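Local coordinates for adapter protein mecA 2 (Bacillus subtilis, PDB 3JTN) that targets unfolded and aggregated proteins and ComK to the ClpC protease and takes part in Spx degradation, its C-terminal domain being the part that interacts with ClpC, at residues E11-I14 with Q15-S19; T66-L70 with Q71-K75; V30-D34 with G35-L39. One frame throughout, in Å; residues are numbered along the deposited sequence.

Contact 1 of 3, residues E11-I14 with Q15-S19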
ATOM      1  N   GLU A  11       3.790   3.456   9.923  1.00 38.61           N
ATOM      2  CA  GLU A  11       4.515   4.669   9.572  1.00 41.57           C
ATOM      3  C   GLU A  11       5.217   4.552   8.217  1.00 37.66           C
ATOM      4  O   GLU A  11       5.345   5.540   7.496  1.00 37.20           O
ATOM      5  CB  GLU A  11       5.513   5.057  10.668  1.00 45.22           C
ATOM      6  CG  GLU A  11       4.878   5.821  11.816  1.00 52.37           C
ATOM      7  CD  GLU A  11       5.882   6.202  12.886  1.00 59.13           C
ATOM      8  OE1 GLU A  11       6.946   5.550  12.970  1.00 62.82           O
ATOM      9  OE2 GLU A  11       5.607   7.153  13.646  1.00 63.12           O
ATOM     10  N   ASP A  12       5.678   3.355   7.870  1.00 36.59           N
ATOM     11  CA  ASP A  12       6.316   3.165   6.572  1.00 34.82           C
ATOM     12  C   ASP A  12       5.280   3.376   5.477  1.00 29.46           C
ATOM     13  O   ASP A  12       5.611   3.773   4.362  1.00 28.07           O
ATOM     14  CB  ASP A  12       6.955   1.777   6.471  1.00 40.58           C
ATOM     15  CG  ASP A  12       8.183   1.626   7.370  1.00 46.99           C
ATOM     16  OD1 ASP A  12       9.077   2.504   7.312  1.00 53.98           O
ATOM     17  OD2 ASP A  12       8.261   0.629   8.128  1.00 44.35           O
ATOM     18  N   ILE A  13       4.015   3.127   5.806  1.00 28.78           N
ATOM     19  CA  ILE A  13       2.934   3.376   4.857  1.00 27.54           C
ATOM     20  C   ILE A  13       2.632   4.856   4.820  1.00 30.40           C
ATOM     21  O   ILE A  13       2.312   5.391   3.772  1.00 29.55           O
ATOM     22  CB  ILE A  13       1.655   2.570   5.182  1.00 26.62           C
ATOM     23  CG1 ILE A  13       1.944   1.062   5.149  1.00 25.53           C
ATOM     24  CG2 ILE A  13       0.542   2.879   4.172  1.00 28.24           C
ATOM     25  CD1 ILE A  13       0.677   0.193   5.269  1.00 23.47           C
ATOM     26  N   ILE A  14       2.762   5.543   5.953  1.00 34.67           N
ATOM     27  CA  ILE A  14       2.502   6.980   5.949  1.00 32.11           C
ATOM     28  C   ILE A  14       3.557   7.670   5.108  1.00 33.00           C
ATOM     29  O   ILE A  14       3.256   8.509   4.260  1.00 34.70           O
ATOM     30  CB  ILE A  14       2.457   7.567   7.363  1.00 32.39           C
ATOM     31  CG1 ILE A  14       1.116   7.238   8.019  1.00 34.91           C
ATOM     32  CG2 ILE A  14       2.642   9.077   7.317  1.00 30.28           C
ATOM     33  CD1 ILE A  14       1.122   7.372   9.514  1.00 38.88           C
ATOM     34  N   GLN A  15       4.801   7.281   5.335  1.00 30.68           N
ATOM     35  CA  GLN A  15       5.931   7.814   4.607  1.00 25.05           C
ATOM     36  C   GLN A  15       5.835   7.471   3.117  1.00 29.48           C
ATOM     37  O   GLN A  15       5.931   8.332   2.247  1.00 29.83           O
ATOM     38  CB  GLN A  15       7.194   7.217   5.212  1.00 30.71           C
ATOM     39  CG  GLN A  15       7.576   7.857   6.546  1.00 39.49           C
ATOM     40  CD  GLN A  15       8.677   7.104   7.277  1.00 46.13           C
ATOM     41  OE1 GLN A  15       8.830   5.891   7.124  1.00 46.08           O
ATOM     42  NE2 GLN A  15       9.440   7.824   8.094  1.00 52.81           N
ATOM     43  N   LEU A  16       5.650   6.194   2.825  1.00 29.71           N
ATOM     44  CA  LEU A  16       5.370   5.765   1.466  1.00 27.65           C
ATOM     45  C   LEU A  16       4.337   6.658   0.799  1.00 27.66           C
ATOM     46  O   LEU A  16       4.490   7.056  -0.354  1.00 31.85           O
ATOM     47  CB  LEU A  16       4.855   4.330   1.491  1.00 26.40           C
ATOM     48  CG  LEU A  16       4.178   3.835   0.222  1.00 27.51           C
ATOM     49  CD1 LEU A  16       5.177   3.752  -0.908  1.00 27.08           C
ATOM     50  CD2 LEU A  16       3.578   2.478   0.495  1.00 24.54           C
ATOM     51  N   SER A  17       3.273   6.965   1.524  1.00 28.54           N
ATOM     52  CA  SER A  17       2.164   7.734   0.967  1.00 31.74           C
ATOM     53  C   SER A  17       2.605   9.031   0.334  1.00 33.16           C
ATOM     54  O   SER A  17       2.035   9.472  -0.664  1.00 35.95           O
ATOM     55  CB  SER A  17       1.142   8.041   2.049  1.00 32.63           C
ATOM     56  OG  SER A  17       0.601   6.831   2.524  1.00 42.42           O
ATOM     57  N   GLU A  18       3.612   9.650   0.921  1.00 30.66           N
ATOM     58  CA  GLU A  18       4.143  10.892   0.371  1.00 36.25           C
ATOM     59  C   GLU A  18       4.725  10.643  -1.009  1.00 32.61           C
ATOM     60  O   GLU A  18       4.550  11.444  -1.927  1.00 38.49           O
ATOM     61  CB  GLU A  18       5.215  11.488   1.294  1.00 42.87           C
ATOM     62  CG  GLU A  18       5.869  12.751   0.740  1.00 50.70           C
ATOM     63  CD  GLU A  18       4.859  13.732   0.155  1.00 57.88           C
ATOM     64  OE1 GLU A  18       4.935  14.019  -1.063  1.00 58.63           O
ATOM     65  OE2 GLU A  18       3.983  14.208   0.912  1.00 60.24           O
ATOM     66  N   SER A  19       5.411   9.520  -1.161  1.00 28.12           N
ATOM     67  CA  SER A  19       6.050   9.215  -2.431  1.00 30.36           C
ATOM     68  C   SER A  19       4.965   8.841  -3.438  1.00 26.83           C
ATOM     69  O   SER A  19       4.966   9.334  -4.560  1.00 27.91           O
ATOM     70  CB  SER A  19       7.061   8.082  -2.280  1.00 33.30           C
ATOM     71  OG  SER A  19       8.166   8.504  -1.510  1.00 42.67           O
TER

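Contact 2 of 3, residues T66-L70 with Q71-K75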
ATOM      1  N   THR A  66      -2.054 -13.435  -0.551  1.00 51.36           N
ATOM      2  CA  THR A  66      -2.976 -13.123  -1.626  1.00 46.00           C
ATOM      3  C   THR A  66      -3.865 -11.984  -1.151  1.00 40.53           C
ATOM      4  O   THR A  66      -3.967 -11.729   0.057  1.00 37.64           O
ATOM      5  CB  THR A  66      -3.815 -14.345  -2.004  1.00 51.37           C
ATOM      6  OG1 THR A  66      -4.639 -14.730  -0.894  1.00 52.40           O
ATOM      7  CG2 THR A  66      -2.901 -15.496  -2.361  1.00 54.63           C
ATOM      8  N   ILE A  67      -4.487 -11.272  -2.088  1.00 42.31           N
ATOM      9  CA  ILE A  67      -5.458 -10.245  -1.712  1.00 42.03           C
ATOM     10  C   ILE A  67      -6.673 -10.953  -1.136  1.00 39.97           C
ATOM     11  O   ILE A  67      -7.410 -10.385  -0.330  1.00 39.60           O
ATOM     12  CB  ILE A  67      -5.898  -9.383  -2.911  1.00 45.78           C
ATOM     13  CG1 ILE A  67      -6.715  -8.177  -2.439  1.00 47.60           C
ATOM     14  CG2 ILE A  67      -6.708 -10.213  -3.903  1.00 46.99           C
ATOM     15  CD1 ILE A  67      -5.874  -7.029  -1.914  1.00 47.76           C
ATOM     16  N   TYR A  68      -6.872 -12.199  -1.565  1.00 42.37           N
ATOM     17  CA  TYR A  68      -7.931 -13.046  -1.016  1.00 46.12           C
ATOM     18  C   TYR A  68      -7.702 -13.274   0.475  1.00 46.70           C
ATOM     19  O   TYR A  68      -8.590 -13.044   1.294  1.00 48.65           O
ATOM     20  CB  TYR A  68      -8.015 -14.393  -1.742  1.00 50.08           C
ATOM     21  CG  TYR A  68      -9.032 -15.315  -1.103  1.00 53.42           C
ATOM     22  CD1 TYR A  68     -10.377 -15.213  -1.419  1.00 56.92           C
ATOM     23  CD2 TYR A  68      -8.651 -16.245  -0.145  1.00 55.60           C
ATOM     24  CE1 TYR A  68     -11.320 -16.030  -0.819  1.00 63.00           C
ATOM     25  CE2 TYR A  68      -9.579 -17.067   0.459  1.00 60.34           C
ATOM     26  CZ  TYR A  68     -10.915 -16.956   0.122  1.00 64.07           C
ATOM     27  OH  TYR A  68     -11.852 -17.770   0.720  1.00 68.33           O
ATOM     28  N   ARG A  69      -6.504 -13.730   0.823  1.00 47.52           N
ATOM     29  CA  ARG A  69      -6.155 -13.936   2.221  1.00 52.27           C
ATOM     30  C   ARG A  69      -6.366 -12.654   3.012  1.00 50.21           C
ATOM     31  O   ARG A  69      -6.848 -12.678   4.150  1.00 49.65           O
ATOM     32  CB  ARG A  69      -4.700 -14.377   2.352  1.00 57.87           C
ATOM     33  CG  ARG A  69      -4.359 -14.941   3.725  1.00 63.99           C
ATOM     34  CD  ARG A  69      -4.990 -16.315   3.914  1.00 69.19           C
ATOM     35  NE  ARG A  69      -4.517 -16.990   5.122  1.00 72.56           N
ATOM     36  CZ  ARG A  69      -5.238 -17.145   6.229  1.00 73.84           C
ATOM     37  NH1 ARG A  69      -6.477 -16.675   6.291  1.00 74.09           N
ATOM     38  NH2 ARG A  69      -4.724 -17.776   7.277  1.00 73.78           N
ATOM     39  N   LEU A  70      -5.999 -11.533   2.400  1.00 46.15           N
ATOM     40  CA  LEU A  70      -6.117 -10.233   3.047  1.00 46.02           C
ATOM     41  C   LEU A  70      -7.562  -9.731   3.147  1.00 46.06           C
ATOM     42  O   LEU A  70      -7.927  -9.079   4.117  1.00 45.60           O
ATOM     43  CB  LEU A  70      -5.243  -9.188   2.334  1.00 43.35           C
ATOM     44  CG  LEU A  70      -3.732  -9.242   2.609  1.00 40.52           C
ATOM     45  CD1 LEU A  70      -2.990  -8.098   1.914  1.00 37.46           C
ATOM     46  CD2 LEU A  70      -3.445  -9.223   4.098  1.00 38.60           C
ATOM     47  N   GLN A  71      -8.383 -10.028   2.150  1.00 49.52           N
ATOM     48  CA  GLN A  71      -9.736  -9.485   2.141  1.00 56.33           C
ATOM     49  C   GLN A  71     -10.744 -10.335   2.916  1.00 57.65           C
ATOM     50  O   GLN A  71     -11.727  -9.816   3.441  1.00 58.64           O
ATOM     51  CB  GLN A  71     -10.219  -9.287   0.710  1.00 61.31           C
ATOM     52  CG  GLN A  71     -10.722 -10.553   0.069  1.00 68.05           C
ATOM     53  CD  GLN A  71     -10.608 -10.503  -1.432  1.00 70.31           C
ATOM     54  OE1 GLN A  71     -11.011 -11.437  -2.129  1.00 74.33           O
ATOM     55  NE2 GLN A  71     -10.045  -9.410  -1.945  1.00 67.54           N
ATOM     56  N   GLU A  72     -10.513 -11.636   2.990  1.00 58.69           N
ATOM     57  CA  GLU A  72     -11.449 -12.489   3.705  1.00 65.42           C
ATOM     58  C   GLU A  72     -11.002 -12.702   5.146  1.00 65.38           C
ATOM     59  O   GLU A  72     -11.812 -13.015   6.014  1.00 67.52           O
ATOM     60  CB  GLU A  72     -11.639 -13.828   2.985  1.00 71.62           C
ATOM     61  CG  GLU A  72     -12.493 -14.841   3.757  1.00 79.38           C
ATOM     62  CD  GLU A  72     -13.955 -14.426   3.890  1.00 85.33           C
ATOM     63  OE1 GLU A  72     -14.494 -14.438   5.025  1.00 87.48           O
ATOM     64  OE2 GLU A  72     -14.567 -14.095   2.853  1.00 87.42           O
ATOM     65  N   TYR A  73      -9.714 -12.506   5.406  1.00 64.07           N
ATOM     66  CA  TYR A  73      -9.168 -12.795   6.728  1.00 66.17           C
ATOM     67  C   TYR A  73      -8.417 -11.622   7.384  1.00 65.45           C
ATOM     68  O   TYR A  73      -8.114 -11.665   8.575  1.00 63.47           O
ATOM     69  CB  TYR A  73      -8.285 -14.045   6.669  1.00 66.40           C
ATOM     70  CG  TYR A  73      -8.975 -15.238   6.043  1.00 68.59           C
ATOM     71  CD1 TYR A  73      -9.689 -16.139   6.820  1.00 71.75           C
ATOM     72  CD2 TYR A  73      -8.916 -15.463   4.672  1.00 67.84           C
ATOM     73  CE1 TYR A  73     -10.325 -17.234   6.251  1.00 73.73           C
ATOM     74  CE2 TYR A  73      -9.546 -16.554   4.095  1.00 69.16           C
ATOM     75  CZ  TYR A  73     -10.248 -17.436   4.889  1.00 72.46           C
ATOM     76  OH  TYR A  73     -10.879 -18.521   4.321  1.00 74.23           O
ATOM     77  N   GLY A  74      -8.126 -10.579   6.613  1.00 65.21           N
ATOM     78  CA  GLY A  74      -7.444  -9.413   7.151  1.00 62.59           C
ATOM     79  C   GLY A  74      -8.408  -8.305   7.537  1.00 60.33           C
ATOM     80  O   GLY A  74      -9.610  -8.402   7.291  1.00 62.93           O
ATOM     81  N   LYS A  75      -7.882  -7.248   8.144  1.00 54.26           N
ATOM     82  CA  LYS A  75      -8.697  -6.095   8.510  1.00 54.56           C
ATOM     83  C   LYS A  75      -8.541  -4.979   7.475  1.00 49.91           C
ATOM     84  O   LYS A  75      -7.425  -4.564   7.149  1.00 47.76           O
ATOM     85  CB  LYS A  75      -8.331  -5.600   9.921  1.00 59.50           C
ATOM     86  CG  LYS A  75      -9.091  -4.358  10.401  1.00 62.38           C
ATOM     87  CD  LYS A  75     -10.608  -4.571  10.432  1.00 64.74           C
ATOM     88  CE  LYS A  75     -11.345  -3.309  10.899  1.00 62.47           C
ATOM     89  NZ  LYS A  75     -12.741  -3.228  10.383  1.00 61.04           N
TER
HETATM   90  O   HOH W   1     -11.111 -20.054   1.527  1.00 43.92           O

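Contact 3 of 3, residues V30-D34 with G35-L39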
ATOM      1  N   VAL A  30      -5.140  -0.419   2.258  1.00 33.43           N
ATOM      2  CA  VAL A  30      -4.365  -0.881   3.398  1.00 33.47           C
ATOM      3  C   VAL A  30      -5.125  -1.945   4.162  1.00 31.76           C
ATOM      4  O   VAL A  30      -6.270  -1.731   4.550  1.00 31.94           O
ATOM      5  CB  VAL A  30      -4.038   0.272   4.364  1.00 28.11           C
ATOM      6  CG1 VAL A  30      -3.364  -0.265   5.626  1.00 27.47           C
ATOM      7  CG2 VAL A  30      -3.167   1.313   3.670  1.00 22.91           C
ATOM      8  N   TYR A  31      -4.474  -3.086   4.374  1.00 29.04           N
ATOM      9  CA  TYR A  31      -5.018  -4.142   5.214  1.00 31.82           C
ATOM     10  C   TYR A  31      -4.170  -4.310   6.461  1.00 33.38           C
ATOM     11  O   TYR A  31      -2.980  -4.040   6.438  1.00 30.60           O
ATOM     12  CB  TYR A  31      -5.023  -5.473   4.468  1.00 37.39           C
ATOM     13  CG  TYR A  31      -5.915  -5.507   3.258  1.00 42.37           C
ATOM     14  CD1 TYR A  31      -7.278  -5.746   3.382  1.00 47.34           C
ATOM     15  CD2 TYR A  31      -5.394  -5.315   1.988  1.00 47.47           C
ATOM     16  CE1 TYR A  31      -8.106  -5.786   2.264  1.00 52.20           C
ATOM     17  CE2 TYR A  31      -6.208  -5.356   0.866  1.00 51.04           C
ATOM     18  CZ  TYR A  31      -7.563  -5.589   1.009  1.00 54.93           C
ATOM     19  OH  TYR A  31      -8.372  -5.627  -0.112  1.00 61.59           O
ATOM     20  N   HIS A  32      -4.790  -4.766   7.548  1.00 36.51           N
ATOM     21  CA  HIS A  32      -4.035  -5.208   8.713  1.00 37.58           C
ATOM     22  C   HIS A  32      -4.282  -6.689   8.882  1.00 39.76           C
ATOM     23  O   HIS A  32      -5.418  -7.129   9.006  1.00 40.68           O
ATOM     24  CB  HIS A  32      -4.438  -4.458   9.985  1.00 37.18           C
ATOM     25  CG  HIS A  32      -3.662  -4.882  11.193  1.00 44.06           C
ATOM     26  ND1 HIS A  32      -2.368  -4.468  11.429  1.00 46.82           N
ATOM     27  CD2 HIS A  32      -3.990  -5.691  12.227  1.00 48.86           C
ATOM     28  CE1 HIS A  32      -1.935  -4.999  12.559  1.00 49.01           C
ATOM     29  NE2 HIS A  32      -2.901  -5.746  13.063  1.00 50.47           N
ATOM     30  N   TYR A  33      -3.212  -7.463   8.881  1.00 41.34           N
ATOM     31  CA  TYR A  33      -3.339  -8.900   8.971  1.00 47.36           C
ATOM     32  C   TYR A  33      -2.134  -9.464   9.705  1.00 51.15           C
ATOM     33  O   TYR A  33      -0.997  -9.100   9.410  1.00 50.65           O
ATOM     34  CB  TYR A  33      -3.472  -9.504   7.565  1.00 47.88           C
ATOM     35  CG  TYR A  33      -3.440 -11.012   7.543  1.00 53.31           C
ATOM     36  CD1 TYR A  33      -4.559 -11.758   7.902  1.00 55.71           C
ATOM     37  CD2 TYR A  33      -2.289 -11.694   7.173  1.00 56.45           C
ATOM     38  CE1 TYR A  33      -4.530 -13.134   7.888  1.00 58.10           C
ATOM     39  CE2 TYR A  33      -2.250 -13.077   7.156  1.00 58.47           C
ATOM     40  CZ  TYR A  33      -3.372 -13.789   7.514  1.00 60.21           C
ATOM     41  OH  TYR A  33      -3.335 -15.165   7.496  1.00 63.87           O
ATOM     42  N   ASP A  34      -2.384 -10.336  10.677  1.00 56.87           N
ATOM     43  CA  ASP A  34      -1.300 -10.989  11.397  1.00 60.45           C
ATOM     44  C   ASP A  34      -0.328  -9.965  12.001  1.00 59.30           C
ATOM     45  O   ASP A  34       0.890 -10.137  11.933  1.00 58.49           O
ATOM     46  CB  ASP A  34      -0.549 -11.940  10.457  1.00 63.04           C
ATOM     47  CG  ASP A  34       0.111 -13.094  11.189  1.00 66.83           C
ATOM     48  OD1 ASP A  34      -0.547 -13.712  12.055  1.00 66.43           O
ATOM     49  OD2 ASP A  34       1.290 -13.389  10.880  1.00 69.60           O
ATOM     50  N   GLY A  35      -0.866  -8.898  12.584  1.00 58.13           N
ATOM     51  CA  GLY A  35      -0.033  -7.892  13.222  1.00 57.30           C
ATOM     52  C   GLY A  35       0.841  -7.076  12.280  1.00 53.21           C
ATOM     53  O   GLY A  35       1.792  -6.417  12.709  1.00 51.63           O
ATOM     54  N   GLN A  36       0.531  -7.117  10.989  1.00 49.95           N
ATOM     55  CA  GLN A  36       1.233  -6.265  10.038  1.00 45.84           C
ATOM     56  C   GLN A  36       0.269  -5.537   9.130  1.00 40.26           C
ATOM     57  O   GLN A  36      -0.858  -5.972   8.927  1.00 42.93           O
ATOM     58  CB  GLN A  36       2.244  -7.060   9.203  1.00 49.11           C
ATOM     59  CG  GLN A  36       3.642  -7.076   9.792  1.00 54.04           C
ATOM     60  CD  GLN A  36       4.696  -7.464   8.776  1.00 59.99           C
ATOM     61  OE1 GLN A  36       4.405  -7.616   7.590  1.00 59.64           O
ATOM     62  NE2 GLN A  36       5.935  -7.613   9.235  1.00 63.74           N
ATOM     63  N   TYR A  37       0.734  -4.423   8.590  1.00 35.30           N
ATOM     64  CA  TYR A  37      -0.014  -3.656   7.612  1.00 32.35           C
ATOM     65  C   TYR A  37       0.403  -4.036   6.203  1.00 33.02           C
ATOM     66  O   TYR A  37       1.579  -4.251   5.919  1.00 36.09           O
ATOM     67  CB  TYR A  37       0.225  -2.162   7.830  1.00 30.71           C
ATOM     68  CG  TYR A  37      -0.459  -1.666   9.055  1.00 29.03           C
ATOM     69  CD1 TYR A  37      -1.814  -1.358   9.027  1.00 29.60           C
ATOM     70  CD2 TYR A  37       0.223  -1.560  10.255  1.00 31.59           C
ATOM     71  CE1 TYR A  37      -2.461  -0.927  10.135  1.00 29.04           C
ATOM     72  CE2 TYR A  37      -0.417  -1.130  11.390  1.00 28.62           C
ATOM     73  CZ  TYR A  37      -1.759  -0.814  11.319  1.00 31.54           C
ATOM     74  OH  TYR A  37      -2.412  -0.380  12.425  1.00 31.26           O
ATOM     75  N   PHE A  38      -0.567  -4.099   5.310  1.00 33.37           N
ATOM     76  CA  PHE A  38      -0.282  -4.400   3.925  1.00 33.83           C
ATOM     77  C   PHE A  38      -0.915  -3.339   3.067  1.00 31.29           C
ATOM     78  O   PHE A  38      -1.998  -2.839   3.370  1.00 34.67           O
ATOM     79  CB  PHE A  38      -0.841  -5.780   3.545  1.00 31.84           C
ATOM     80  CG  PHE A  38      -0.259  -6.902   4.349  1.00 32.79           C
ATOM     81  CD1 PHE A  38       0.726  -7.718   3.817  1.00 32.27           C
ATOM     82  CD2 PHE A  38      -0.689  -7.136   5.640  1.00 33.53           C
ATOM     83  CE1 PHE A  38       1.262  -8.751   4.553  1.00 33.01           C
ATOM     84  CE2 PHE A  38      -0.156  -8.170   6.383  1.00 34.21           C
ATOM     85  CZ  PHE A  38       0.825  -8.977   5.845  1.00 32.18           C
ATOM     86  N   LEU A  39      -0.236  -2.996   1.992  1.00 28.17           N
ATOM     87  CA  LEU A  39      -0.810  -2.101   1.020  1.00 29.49           C
ATOM     88  C   LEU A  39      -0.981  -2.856  -0.270  1.00 30.70           C
ATOM     89  O   LEU A  39      -0.097  -3.598  -0.703  1.00 33.76           O
ATOM     90  CB  LEU A  39       0.078  -0.886   0.800  1.00 30.34           C
ATOM     91  CG  LEU A  39      -0.416   0.147  -0.210  1.00 30.50           C
ATOM     92  CD1 LEU A  39      -1.499   1.024   0.366  1.00 29.11           C
ATOM     93  CD2 LEU A  39       0.752   0.997  -0.638  1.00 35.54           C
TER

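Contact 1 of 3, residues E11-I14 with Q15-S19
Ser17 doubles back on Ile13: both its backbone N, at 2.9 Å, and its hydroxyl OG, at 2.6 Å, give hydrogen bonds to Ile13 O. The two donors come at that oxygen from opposite faces of its carbonyl plane. OG reaches it because the side chain sits beside its own backbone N (chi1 -63°), which leans the hydroxyl back over the preceding turn and satisfies a buried polar group within the helix itself. Two more backbone bonds of the same kind follow, a nearly straight one from Gln15 N to Glu11 O at 2.8 Å and one from Leu16 N to Asp12 O at 2.9 Å. These three are alpha-helical i to i+4 bonds of helix 10-22, which packs on the domain's antiparallel sheet; Glu18 N bonds instead to Gln15 O, i to i+3. The apolar side is carried by Ile13, with Phe7 and Tyr37 against it, and by Leu16, which meets Leu39 and, on helix 49-59, Leu56. Among the polar side chains, Asp12 and Gln15 run alongside each other and point the same way. Asp12 OD1 and Gln15 OE1 are 3.4 Å apart, and since both only accept, no bond forms between them. Asp12 OD2 instead takes a weak bond from Ser9 N.

Contact 2 of 3, residues T66-L70 with Q71-K75
From Ile67 the backbone makes a short helix (67-73), with bonds from Gln71 N to Ile67 O (2.7 Å) and from Glu72 N to Tyr68 O (2.9 Å), then a weak one from Tyr73 N to Arg69 O, followed by another weak bond from Gly74 N to Leu70 O. At its start Thr66 is the N-cap, OG1 accepting from Arg69 N at 2.7 Å. Arg69 bends at chi2 (72°) and brings its guanidinium over one face of the Tyr73 ring, a cation-pi contact in which CZ lies 4.5 Å from the ring centroid. The guanidinium stands nearly upright on the ring, the planes 82° apart. On the opposite face of Tyr73 lies CG of Glu72. Tyr68 CE2 lies at the edge of the same ring, 3.7 Å from Tyr73 CE2, and one water bridges the two hydroxyls, 2.5 Å from Tyr68 OH and 3.2 Å from Tyr73 OH. On another side of the helix, Gln71 lays its extended chain back across Ile67, its NE2 3.6 Å from Ile67 CG1. The aromatic and charged groups belong to the outer surface; inward, Ile67 and Leu70 rest on Tyr31 of strand 29-33 and Ile4 of strand 3-7, Leu70 also reaches Phe38 of strand 36-41, and Lys75 opens the edge strand 75-78 beside His32.

Contact 3 of 3, residues V30-D34 with G35-L39
Tyr31 O is held by Phe38 N at 2.7 Å and also receives a CA-H...O contact from Tyr37 CA. Tyr31 N returns the bond to Phe38 O, so the two residues form a hydrogen-bonded antiparallel pair. Tyr33 and Gln36 make the second such pair, the bond from Tyr33 N to Gln36 O (2.8 Å) running almost straight; Gln36 N, in contrast, comes to Tyr33 O from well above its carbonyl plane. Between these pairs, His32 faces Tyr37 in an edge-to-face contact: the imidazole edge points at the ring face, ND1 standing 3.6 Å above the plane of the Tyr37 ring and over its centre. With CG beside the carbonyl carbon (chi1 -179°), the imidazole can also lay CE1 against the Gly35 backbone. Val30 CG1 touches the same phenol at Tyr37 CD1, 3.9 Å away, and Val30 CG2 meets Leu39 CD1 further along. A serine in place of Tyr37 would probably leave the His32 edge without its aromatic face, less firmly held against turning, and open a gap beside Val30 CG1. On the other face of the sheet, Phe38 turns its ring edge to Tyr33, CE2 lying 3.8 Å from Tyr33 CB and near Tyr33 O. Gln36 OE1 is bonded to Gln6 on strand 3-7. Asp34 and Gly35, both at positive phi, form the corners of a type I' turn from Tyr33 to Gln36, the tight reversal characteristic of a two-residue beta hairpin, here supplying adjacent inner strands of the domain's antiparallel sheet.

How the contacts relate
Contact 3 holds the middle of the sheet, and the other two lie against its two faces. Contact 1 packs on the face bearing Val30, Tyr37 and Leu39, through Ile13 and Leu16; contact 2 covers the face bearing Tyr31, Tyr33 and Phe38, through Ile67 and Leu70. Contacts 1 and 2 do not touch, their nearest atoms being about 10 Å apart. Contacts 1 and 3 are both partly buried, whereas contact 2 is a surface contact. The chemistry follows: helix backbone bonds with a buried serine in contact 1, strand pairing and aromatic packing in contact 3, and cation-pi and water-bridged tyrosines in contact 2, whose chain then runs on to pair with His32 at Lys75.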